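Local structure of dihydroorotase (Agrobacterium tumefaciens, 2OGJ) at residues 79-83 with 116-121. The protein hydrolyses acetyl esters such as acetyl-(R)-mandelate in vitro, probably as a zinc-dependent deacetylase of the amidohydrolase superfamily. Numbering follows the deposited sequence.
With ZN (zinc ion), chain G.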
ATOM      1  N   HIS A  79     -18.837  20.618  14.011  1.00 33.45           N
ATOM      2  CA  HIS A  79     -18.512  20.431  12.608  1.00 34.14           C
ATOM      3  C   HIS A  79     -19.540  21.203  11.811  1.00 34.02           C
ATOM      4  O   HIS A  79     -20.646  20.726  11.547  1.00 34.12           O
ATOM      5  CB  HIS A  79     -18.513  18.942  12.278  1.00 35.18           C
ATOM      6  CG  HIS A  79     -17.451  18.183  13.009  1.00 34.83           C
ATOM      7  ND1 HIS A  79     -16.119  18.260  12.669  1.00 33.21           N
ATOM      8  CD2 HIS A  79     -17.506  17.415  14.122  1.00 36.14           C
ATOM      9  CE1 HIS A  79     -15.401  17.577  13.539  1.00 34.59           C
ATOM     10  NE2 HIS A  79     -16.219  17.054  14.435  1.00 36.98           N
ATOM     11  N   ILE A  80     -19.142  22.413  11.439  1.00 33.26           N
ATOM     12  CA  ILE A  80     -19.993  23.327  10.725  1.00 32.82           C
ATOM     13  C   ILE A  80     -19.530  23.667   9.304  1.00 34.14           C
ATOM     14  O   ILE A  80     -19.822  24.754   8.785  1.00 34.00           O
ATOM     15  CB  ILE A  80     -20.152  24.605  11.558  1.00 31.37           C
ATOM     16  CG1 ILE A  80     -18.776  25.086  12.023  1.00 30.58           C
ATOM     17  CG2 ILE A  80     -21.059  24.327  12.781  1.00 29.61           C
ATOM     18  CD1 ILE A  80     -18.861  26.291  12.947  1.00 30.21           C
ATOM     19  N   TRP A  81     -18.819  22.735   8.673  1.00 34.71           N
ATOM     20  CA  TRP A  81     -18.369  22.941   7.302  1.00 35.80           C
ATOM     21  C   TRP A  81     -19.510  22.400   6.434  1.00 35.77           C
ATOM     22  O   TRP A  81     -19.309  21.484   5.633  1.00 33.33           O
ATOM     23  CB  TRP A  81     -17.082  22.147   7.046  1.00 35.94           C
ATOM     24  CG  TRP A  81     -16.255  22.593   5.851  1.00 37.81           C
ATOM     25  CD1 TRP A  81     -14.947  22.266   5.596  1.00 37.77           C
ATOM     26  CD2 TRP A  81     -16.688  23.385   4.731  1.00 38.06           C
ATOM     27  NE1 TRP A  81     -14.546  22.794   4.392  1.00 36.40           N
ATOM     28  CE2 TRP A  81     -15.593  23.483   3.839  1.00 37.63           C
ATOM     29  CE3 TRP A  81     -17.893  24.017   4.392  1.00 38.86           C
ATOM     30  CZ2 TRP A  81     -15.671  24.184   2.632  1.00 38.39           C
ATOM     31  CZ3 TRP A  81     -17.969  24.718   3.191  1.00 38.03           C
ATOM     32  CH2 TRP A  81     -16.863  24.793   2.327  1.00 38.86           C
ATOM     33  N   HIS A  82     -20.709  22.959   6.641  1.00 36.46           N
ATOM     34  CA  HIS A  82     -21.932  22.582   5.931  1.00 35.23           C
ATOM     35  C   HIS A  82     -21.748  22.701   4.418  1.00 34.98           C
ATOM     36  O   HIS A  82     -21.222  23.692   3.914  1.00 33.95           O
ATOM     37  CB  HIS A  82     -23.073  23.480   6.383  1.00 36.93           C
ATOM     38  CG  HIS A  82     -24.314  23.331   5.563  1.00 38.96           C
ATOM     39  ND1 HIS A  82     -25.240  22.338   5.790  1.00 39.16           N
ATOM     40  CD2 HIS A  82     -24.738  24.003   4.465  1.00 37.87           C
ATOM     41  CE1 HIS A  82     -26.183  22.401   4.864  1.00 38.76           C
ATOM     42  NE2 HIS A  82     -25.899  23.401   4.048  1.00 38.73           N
ATOM     43  N   GLY A  83     -22.191  21.685   3.696  1.00 33.27           N
ATOM     44  CA  GLY A  83     -22.031  21.689   2.257  1.00 36.43           C
ATOM     45  C   GLY A  83     -20.630  21.274   1.820  1.00 38.58           C
ATOM     46  O   GLY A  83     -20.494  20.436   0.933  1.00 39.67           O
ATOM     47  N   GLY A 116     -12.882  27.857   1.430  1.00 35.74           N
ATOM     48  CA  GLY A 116     -14.299  27.640   1.239  1.00 36.70           C
ATOM     49  C   GLY A 116     -15.008  27.784   2.571  1.00 38.15           C
ATOM     50  O   GLY A 116     -16.079  28.380   2.652  1.00 41.41           O
ATOM     51  N   PHE A 117     -14.414  27.251   3.627  1.00 37.22           N
ATOM     52  CA  PHE A 117     -15.004  27.345   4.943  1.00 36.86           C
ATOM     53  C   PHE A 117     -15.099  28.812   5.350  1.00 37.19           C
ATOM     54  O   PHE A 117     -16.126  29.257   5.843  1.00 37.45           O
ATOM     55  CB  PHE A 117     -14.143  26.587   5.952  1.00 35.58           C
ATOM     56  CG  PHE A 117     -14.709  26.560   7.352  1.00 33.72           C
ATOM     57  CD1 PHE A 117     -15.790  25.747   7.662  1.00 31.07           C
ATOM     58  CD2 PHE A 117     -14.152  27.336   8.359  1.00 32.86           C
ATOM     59  CE1 PHE A 117     -16.311  25.700   8.947  1.00 29.30           C
ATOM     60  CE2 PHE A 117     -14.680  27.291   9.667  1.00 32.33           C
ATOM     61  CZ  PHE A 117     -15.755  26.473   9.948  1.00 29.76           C
ATOM     62  N   ARG A 118     -14.034  29.568   5.126  1.00 37.34           N
ATOM     63  CA  ARG A 118     -14.012  30.980   5.496  1.00 37.65           C
ATOM     64  C   ARG A 118     -15.109  31.802   4.824  1.00 37.19           C
ATOM     65  O   ARG A 118     -15.810  32.580   5.471  1.00 32.70           O
ATOM     66  CB  ARG A 118     -12.646  31.584   5.147  1.00 38.92           C
ATOM     67  CG  ARG A 118     -12.436  33.008   5.673  1.00 43.00           C
ATOM     68  CD  ARG A 118     -11.202  33.683   5.099  1.00 43.52           C
ATOM     69  NE  ARG A 118     -11.270  33.724   3.645  1.00 48.16           N
ATOM     70  CZ  ARG A 118     -10.355  33.185   2.845  1.00 49.43           C
ATOM     71  NH1 ARG A 118      -9.295  32.570   3.362  1.00 51.89           N
ATOM     72  NH2 ARG A 118     -10.507  33.238   1.532  1.00 47.70           N
ATOM     73  N   GLU A 119     -15.250  31.611   3.517  1.00 39.16           N
ATOM     74  CA  GLU A 119     -16.221  32.358   2.743  1.00 40.45           C
ATOM     75  C   GLU A 119     -17.665  31.962   2.965  1.00 39.84           C
ATOM     76  O   GLU A 119     -18.516  32.833   3.063  1.00 40.20           O
ATOM     77  CB  GLU A 119     -15.903  32.256   1.254  1.00 41.82           C
ATOM     78  CG  GLU A 119     -16.663  33.261   0.408  1.00 47.15           C
ATOM     79  CD  GLU A 119     -16.465  33.058  -1.084  1.00 51.88           C
ATOM     80  OE1 GLU A 119     -15.300  33.097  -1.561  1.00 53.20           O
ATOM     81  OE2 GLU A 119     -17.487  32.864  -1.782  1.00 55.27           O
ATOM     82  N   TYR A 120     -17.952  30.662   3.034  1.00 39.87           N
ATOM     83  CA  TYR A 120     -19.334  30.206   3.233  1.00 39.64           C
ATOM     84  C   TYR A 120     -19.780  30.105   4.671  1.00 37.96           C
ATOM     85  O   TYR A 120     -20.944  30.350   4.962  1.00 39.46           O
ATOM     86  CB  TYR A 120     -19.591  28.840   2.597  1.00 39.63           C
ATOM     87  CG  TYR A 120     -19.341  28.772   1.129  1.00 39.90           C
ATOM     88  CD1 TYR A 120     -19.922  29.700   0.260  1.00 39.31           C
ATOM     89  CD2 TYR A 120     -18.518  27.781   0.595  1.00 39.45           C
ATOM     90  CE1 TYR A 120     -19.688  29.647  -1.106  1.00 40.66           C
ATOM     91  CE2 TYR A 120     -18.274  27.716  -0.773  1.00 41.17           C
ATOM     92  CZ  TYR A 120     -18.862  28.656  -1.620  1.00 42.31           C
ATOM     93  OH  TYR A 120     -18.612  28.615  -2.974  1.00 45.24           O
ATOM     94  N   ILE A 121     -18.881  29.733   5.574  1.00 37.45           N
ATOM     95  CA  ILE A 121     -19.282  29.584   6.971  1.00 38.63           C
ATOM     96  C   ILE A 121     -18.877  30.707   7.923  1.00 39.09           C
ATOM     97  O   ILE A 121     -19.720  31.249   8.630  1.00 39.20           O
ATOM     98  CB  ILE A 121     -18.773  28.247   7.552  1.00 37.14           C
ATOM     99  CG1 ILE A 121     -19.145  27.106   6.606  1.00 35.97           C
ATOM    100  CG2 ILE A 121     -19.369  28.017   8.931  1.00 34.57           C
ATOM    101  CD1 ILE A 121     -20.629  27.031   6.269  1.00 36.24           C
TER
HETATM  102 ZN    ZN G 418     -15.388  15.579  15.837  1.00 42.94          ZN
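Phe117 turns its edge to one face of the Trp81 indole, and this T-shaped pair is the dense part of the contact. The evidence is a 71° angle between the planes, with the Phe117 ring and the five-membered ring of Trp81 5.2 Å apart at their centroids. A CH-pi contact supports it: Phe117 CB stands 4.1 Å from the centroid of that pyrrole ring, only 13° off its normal. With CG anti to the backbone N (chi1 -161°), Trp81 brings its six-membered ring against the Gly116-Phe117 backbone, where CZ2 comes within 3.5 Å of Phe117 N; its NE1 hydrogen-bonds to Asn113. Ile121 packs round the carbonyl of Ile80, its CG1 3.3 Å from Ile80 O, an oxygen that also accepts a weak bond from His82 N across the inverse gamma turn centred on Trp81. The side chain of Ile80 also reaches the Phe117 ring, CG1 lying 3.9 Å from CZ.

In TIM-barrel terms, the loop following strand 77-78 is here packed against helix 114-122, which comes after the neighbouring strand 100-106. The same loop begins with a metal ligand: His79 NE2 binds zinc at 2.2 Å, alongside His77, Asp291 and the carboxylated Lys175, while its ND1 is hydrogen-bonded to Ser108.

Toward Tyr120 and His82 the packing thins and the residues become partly exposed. Trp81 CH2 approaches the edge of the Tyr120 ring at CD2, 3.8 Å away, whereas His82 merely brushes Ile121. A second subunit continues this side: its Tyr120 stacks on Tyr120, and its Glu119 accepts a hydrogen bond from His82 NE2.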